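Local coordinates for De novo designed switch protein caging a hemagglutinin binder (sCageHA267_1S) (Synthetic construct, PDB 7CBC) that probably acts as a switchable biosensor component, a designed helical cage that holds a hemagglutinin-binding domain in a closed state, at residues Ile53-Lys65 and Gln130-Lys142. Sequence-based numbering, arbitrary orientation.
Sequences IRDEIKEVKDKSK and QELNIRAVELLVK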
loop_
_atom_site.group_PDB
_atom_site.type_symbol
_atom_site.label_atom_id
_atom_site.label_comp_id
_atom_site.label_asym_id
_atom_site.label_seq_id
_atom_site.Cartn_x
_atom_site.Cartn_y
_atom_site.Cartn_z
ATOM N N ILE A 53 -6.125 -1.436 -34.231
ATOM C CA ILE A 53 -5.849 -2.139 -32.985
ATOM C C ILE A 53 -4.419 -1.895 -32.528
ATOM O O ILE A 53 -4.158 -1.778 -31.326
ATOM C CB ILE A 53 -6.150 -3.642 -33.139
ATOM C CG1 ILE A 53 -5.312 -4.251 -34.269
ATOM C CG2 ILE A 53 -7.648 -3.856 -33.367
ATOM C CD1 ILE A 53 -5.269 -5.768 -34.261
ATOM N N ARG A 54 -3.474 -1.784 -33.461
ATOM C CA ARG A 54 -2.108 -1.495 -33.043
ATOM C C ARG A 54 -1.986 -0.088 -32.468
ATOM O O ARG A 54 -1.152 0.143 -31.588
ATOM C CB ARG A 54 -1.137 -1.682 -34.206
ATOM C CG ARG A 54 -1.237 -3.045 -34.891
ATOM C CD ARG A 54 -1.148 -4.215 -33.907
ATOM N NE ARG A 54 0.136 -4.266 -33.207
ATOM C CZ ARG A 54 0.284 -4.109 -31.896
ATOM N NH1 ARG A 54 -0.774 -3.898 -31.127
ATOM N NH2 ARG A 54 1.493 -4.170 -31.352
ATOM N N ASP A 55 -2.818 0.849 -32.937
ATOM C CA ASP A 55 -2.783 2.220 -32.434
ATOM C C ASP A 55 -3.385 2.316 -31.038
ATOM O O ASP A 55 -2.887 3.067 -30.190
ATOM C CB ASP A 55 -3.535 3.155 -33.389
ATOM C CG ASP A 55 -2.696 3.576 -34.586
ATOM O OD1 ASP A 55 -1.472 3.771 -34.413
ATOM O OD2 ASP A 55 -3.268 3.724 -35.697
ATOM N N GLU A 56 -4.469 1.580 -30.789
ATOM C CA GLU A 56 -5.110 1.652 -29.484
ATOM C C GLU A 56 -4.330 0.856 -28.447
ATOM O O GLU A 56 -4.298 1.230 -27.270
ATOM C CB GLU A 56 -6.555 1.171 -29.576
ATOM C CG GLU A 56 -7.385 1.961 -30.568
ATOM C CD GLU A 56 -8.473 2.777 -29.885
ATOM O OE1 GLU A 56 -8.255 3.169 -28.719
ATOM O OE2 GLU A 56 -9.513 3.034 -30.530
ATOM N N ILE A 57 -3.700 -0.245 -28.860
ATOM C CA ILE A 57 -2.778 -0.946 -27.969
ATOM C C ILE A 57 -1.630 -0.025 -27.565
ATOM O O ILE A 57 -1.307 0.106 -26.378
ATOM C CB ILE A 57 -2.264 -2.238 -28.626
ATOM C CG1 ILE A 57 -3.374 -3.293 -28.678
ATOM C CG2 ILE A 57 -1.048 -2.784 -27.880
ATOM C CD1 ILE A 57 -3.592 -4.017 -27.389
ATOM N N LYS A 58 -1.005 0.640 -28.545
ATOM C CA LYS A 58 0.076 1.569 -28.224
ATOM C C LYS A 58 -0.392 2.656 -27.260
ATOM O O LYS A 58 0.338 3.034 -26.332
ATOM C CB LYS A 58 0.632 2.207 -29.499
ATOM C CG LYS A 58 1.792 3.183 -29.241
ATOM C CD LYS A 58 1.997 4.176 -30.382
ATOM C CE LYS A 58 1.667 3.544 -31.739
ATOM N NZ LYS A 58 2.201 4.292 -32.919
ATOM N N GLU A 59 -1.608 3.170 -27.463
ATOM C CA GLU A 59 -2.075 4.278 -26.648
ATOM C C GLU A 59 -2.399 3.835 -25.224
ATOM O O GLU A 59 -2.192 4.603 -24.288
ATOM C CB GLU A 59 -3.291 4.942 -27.295
ATOM C CG GLU A 59 -3.623 6.315 -26.712
ATOM C CD GLU A 59 -5.019 6.387 -26.103
ATOM O OE1 GLU A 59 -5.729 5.354 -26.102
ATOM O OE2 GLU A 59 -5.406 7.478 -25.617
ATOM N N VAL A 60 -2.906 2.618 -25.033
ATOM C CA VAL A 60 -3.103 2.170 -23.663
ATOM C C VAL A 60 -1.763 1.806 -23.036
ATOM O O VAL A 60 -1.568 1.983 -21.828
ATOM C CB VAL A 60 -4.108 1.006 -23.601
ATOM C CG1 VAL A 60 -3.563 -0.206 -24.312
ATOM C CG2 VAL A 60 -4.470 0.662 -22.168
ATOM N N LYS A 61 -0.798 1.337 -23.830
ATOM C CA LYS A 61 0.542 1.143 -23.288
ATOM C C LYS A 61 1.109 2.458 -22.778
ATOM O O LYS A 61 1.464 2.581 -21.599
ATOM C CB LYS A 61 1.461 0.522 -24.338
ATOM C CG LYS A 61 1.300 -0.982 -24.462
ATOM C CD LYS A 61 2.336 -1.575 -25.398
ATOM C CE LYS A 61 2.174 -3.081 -25.517
ATOM N NZ LYS A 61 2.998 -3.634 -26.637
ATOM N N ASP A 62 1.181 3.466 -23.649
ATOM C CA ASP A 62 1.704 4.759 -23.220
ATOM C C ASP A 62 0.915 5.312 -22.039
ATOM O O ASP A 62 1.501 5.858 -21.101
ATOM C CB ASP A 62 1.701 5.751 -24.385
ATOM C CG ASP A 62 2.620 5.321 -25.526
ATOM O OD1 ASP A 62 3.621 4.616 -25.253
ATOM O OD2 ASP A 62 2.337 5.686 -26.696
ATOM N N LYS A 63 -0.414 5.158 -22.043
ATOM C CA LYS A 63 -1.194 5.673 -20.921
ATOM C C LYS A 63 -0.859 4.929 -19.630
ATOM O O LYS A 63 -0.762 5.543 -18.560
ATOM C CB LYS A 63 -2.691 5.587 -21.223
ATOM C CG LYS A 63 -3.528 6.750 -20.653
ATOM C CD LYS A 63 -3.640 6.723 -19.111
ATOM C CE LYS A 63 -4.315 7.988 -18.532
ATOM N NZ LYS A 63 -4.833 7.844 -17.117
ATOM N N SER A 64 -0.663 3.611 -19.713
ATOM C CA SER A 64 -0.297 2.828 -18.537
ATOM C C SER A 64 1.069 3.229 -18.000
ATOM O O SER A 64 1.253 3.344 -16.779
ATOM C CB SER A 64 -0.312 1.338 -18.874
ATOM O OG SER A 64 -1.618 0.934 -19.228
ATOM N N LYS A 65 2.044 3.431 -18.889
ATOM C CA LYS A 65 3.382 3.753 -18.422
ATOM C C LYS A 65 3.415 5.124 -17.764
ATOM O O LYS A 65 4.186 5.341 -16.822
ATOM C CB LYS A 65 4.391 3.662 -19.571
ATOM C CG LYS A 65 4.869 2.224 -19.856
ATOM C CD LYS A 65 4.154 1.599 -21.050
ATOM C CE LYS A 65 4.004 0.068 -20.948
ATOM N NZ LYS A 65 3.024 -0.387 -19.906
ATOM N N GLN A 130 0.083 -5.314 -15.665
ATOM C CA GLN A 130 -0.463 -4.473 -16.732
ATOM C C GLN A 130 0.142 -4.828 -18.084
ATOM O O GLN A 130 -0.581 -5.054 -19.062
ATOM C CB GLN A 130 -0.227 -2.999 -16.428
ATOM C CG GLN A 130 -0.960 -2.062 -17.378
ATOM C CD GLN A 130 -2.446 -1.974 -17.069
ATOM O OE1 GLN A 130 -2.967 -2.721 -16.236
ATOM N NE2 GLN A 130 -3.135 -1.048 -17.729
ATOM N N GLU A 131 1.470 -4.866 -18.161
ATOM C CA GLU A 131 2.130 -5.239 -19.405
ATOM C C GLU A 131 1.672 -6.615 -19.876
ATOM O O GLU A 131 1.355 -6.810 -21.060
ATOM C CB GLU A 131 3.641 -5.187 -19.192
ATOM C CG GLU A 131 4.452 -6.030 -20.160
ATOM C CD GLU A 131 5.899 -6.144 -19.717
ATOM O OE1 GLU A 131 6.146 -6.033 -18.494
ATOM O OE2 GLU A 131 6.784 -6.348 -20.578
ATOM N N LEU A 132 1.601 -7.571 -18.952
ATOM C CA LEU A 132 1.035 -8.876 -19.256
ATOM C C LEU A 132 -0.381 -8.751 -19.786
ATOM O O LEU A 132 -0.746 -9.417 -20.762
ATOM C CB LEU A 132 1.047 -9.757 -18.007
ATOM C CG LEU A 132 0.358 -11.102 -18.202
ATOM C CD1 LEU A 132 1.333 -12.063 -18.835
ATOM C CD2 LEU A 132 -0.131 -11.642 -16.878
ATOM N N ASN A 133 -1.199 -7.901 -19.162
ATOM C CA ASN A 133 -2.593 -7.820 -19.582
ATOM C C ASN A 133 -2.732 -7.169 -20.953
ATOM O O ASN A 133 -3.654 -7.504 -21.707
ATOM C CB ASN A 133 -3.409 -7.071 -18.535
ATOM C CG ASN A 133 -3.596 -7.879 -17.266
ATOM O OD1 ASN A 133 -3.623 -9.109 -17.303
ATOM N ND2 ASN A 133 -3.691 -7.192 -16.127
ATOM N N ILE A 134 -1.831 -6.249 -21.299
ATOM C CA ILE A 134 -1.882 -5.641 -22.622
ATOM C C ILE A 134 -1.432 -6.641 -23.680
ATOM O O ILE A 134 -2.066 -6.792 -24.733
ATOM C CB ILE A 134 -1.020 -4.373 -22.651
ATOM C CG1 ILE A 134 -1.467 -3.419 -21.553
ATOM C CG2 ILE A 134 -1.118 -3.715 -24.013
ATOM C CD1 ILE A 134 -0.624 -2.170 -21.457
ATOM N N ARG A 135 -0.312 -7.318 -23.422
ATOM C CA ARG A 135 0.207 -8.304 -24.357
ATOM C C ARG A 135 -0.817 -9.402 -24.604
ATOM O O ARG A 135 -0.968 -9.882 -25.737
ATOM C CB ARG A 135 1.515 -8.884 -23.812
ATOM C CG ARG A 135 2.376 -9.576 -24.856
ATOM C CD ARG A 135 3.550 -10.338 -24.241
ATOM N NE ARG A 135 4.193 -9.642 -23.124
ATOM C CZ ARG A 135 4.410 -10.195 -21.928
ATOM N NH1 ARG A 135 4.032 -11.449 -21.698
ATOM N NH2 ARG A 135 5.002 -9.498 -20.960
ATOM N N ALA A 136 -1.540 -9.796 -23.552
ATOM C CA ALA A 136 -2.565 -10.824 -23.683
ATOM C C ALA A 136 -3.659 -10.395 -24.653
ATOM O O ALA A 136 -4.051 -11.164 -25.539
ATOM C CB ALA A 136 -3.158 -11.155 -22.311
ATOM N N VAL A 137 -4.176 -9.175 -24.494
ATOM C CA VAL A 137 -5.193 -8.675 -25.415
ATOM C C VAL A 137 -4.632 -8.604 -26.832
ATOM O O VAL A 137 -5.256 -9.070 -27.798
ATOM C CB VAL A 137 -5.715 -7.305 -24.946
ATOM C CG1 VAL A 137 -6.416 -6.585 -26.090
ATOM C CG2 VAL A 137 -6.646 -7.470 -23.759
ATOM N N GLU A 138 -3.434 -8.030 -26.960
ATOM C CA GLU A 138 -2.755 -7.880 -28.244
ATOM C C GLU A 138 -2.647 -9.210 -28.986
ATOM O O GLU A 138 -2.924 -9.289 -30.192
ATOM C CB GLU A 138 -1.379 -7.275 -27.973
ATOM C CG GLU A 138 -0.551 -6.820 -29.142
ATOM C CD GLU A 138 0.726 -6.142 -28.651
ATOM O OE1 GLU A 138 1.503 -6.795 -27.925
ATOM O OE2 GLU A 138 0.952 -4.955 -28.968
ATOM N N LEU A 139 -2.261 -10.272 -28.281
ATOM C CA LEU A 139 -2.153 -11.579 -28.913
ATOM C C LEU A 139 -3.516 -12.225 -29.117
ATOM O O LEU A 139 -3.703 -12.973 -30.084
ATOM C CB LEU A 139 -1.258 -12.482 -28.074
ATOM C CG LEU A 139 -0.601 -13.658 -28.782
ATOM C CD1 LEU A 139 0.656 -13.195 -29.506
ATOM C CD2 LEU A 139 -0.279 -14.746 -27.771
ATOM N N LEU A 140 -4.487 -11.940 -28.244
ATOM C CA LEU A 140 -5.793 -12.574 -28.392
ATOM C C LEU A 140 -6.551 -12.056 -29.610
ATOM O O LEU A 140 -7.327 -12.806 -30.216
ATOM C CB LEU A 140 -6.628 -12.392 -27.120
ATOM C CG LEU A 140 -6.283 -13.387 -25.996
ATOM C CD1 LEU A 140 -7.063 -13.099 -24.716
ATOM C CD2 LEU A 140 -6.483 -14.830 -26.429
ATOM N N VAL A 141 -6.346 -10.795 -29.997
ATOM C CA VAL A 141 -7.126 -10.267 -31.115
ATOM C C VAL A 141 -6.654 -10.840 -32.453
ATOM O O VAL A 141 -7.431 -10.896 -33.416
ATOM C CB VAL A 141 -7.100 -8.727 -31.117
ATOM C CG1 VAL A 141 -7.764 -8.189 -29.871
ATOM C CG2 VAL A 141 -5.682 -8.216 -31.235
ATOM N N LYS A 142 -5.387 -11.267 -32.548
ATOM C CA LYS A 142 -4.873 -11.852 -33.783
ATOM C C LYS A 142 -5.185 -13.338 -33.916
ATOM O O LYS A 142 -5.147 -13.868 -35.030
ATOM C CB LYS A 142 -3.352 -11.678 -33.885
ATOM C CG LYS A 142 -2.806 -10.381 -33.330
ATOM C CD LYS A 142 -1.352 -10.174 -33.762
ATOM C CE LYS A 142 -0.670 -9.089 -32.919
ATOM N NZ LYS A 142 -1.632 -8.043 -32.463
HETATM O O HOH W 1 3.174 -6.000 -25.442
#
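Glu138 reaches across to Arg54 and Lys61, one helical turn before and one after Ile57, and its OE2 serves both cations. The closer partner is Arg54, whose NH2 donates to Glu138 OE2 in a short but bent bond (2.6 Å, 132°), the oxygen tilted from the guanidinium plane; NH1 adds a weak bond to the same oxygen. With the guanidinium and carboxylate planes 81° apart, the arginine meets OE2 from above the carboxylate plane rather than side by side with it. An extended chain carries Lys61 to the site, where NZ makes a weak 3.4 Å salt bridge to Glu138 OE2 and a water joins NZ to OE1. Long, flexible residues suit this margin, spanning the gap while their charges stay near solvent. Lys142 NZ, over one face of the Arg54 guanidinium, is held by the backbone O of Glu138 at 2.9 Å.

Toward the other end, Gln130 NE2 gives Ser64 OG a nearly straight bond (2.9 Å, 163°), which lies close to the amide plane. Ser64 OG in turn donates to Val60 O, so this small buried hydroxyl is used both ways. Gln130 leaves its helix with CG opposite the backbone N (chi1 -171°), then turns at the next torsion to bring NE2 to Ser64.

Between these two polar groups, Ile134 is a knob in the hole formed by Ile57, Val60, Lys61 and Ser64; its CG2 lies 3.7 Å from Lys61 CE. Branched aliphatic chains continue the packing: Ile57 CD1 touches Val137 CG1 at the level of Glu138, and at the far end Ile53 meets Val141 tip to tip. Leu236 of helix 195-239 packs against Val137 as well. Antiparallel axes 10.7 Å apart, with an apolar seam bordered on its outer side by a salt-bridge network, characterise this designed six-helical bundle.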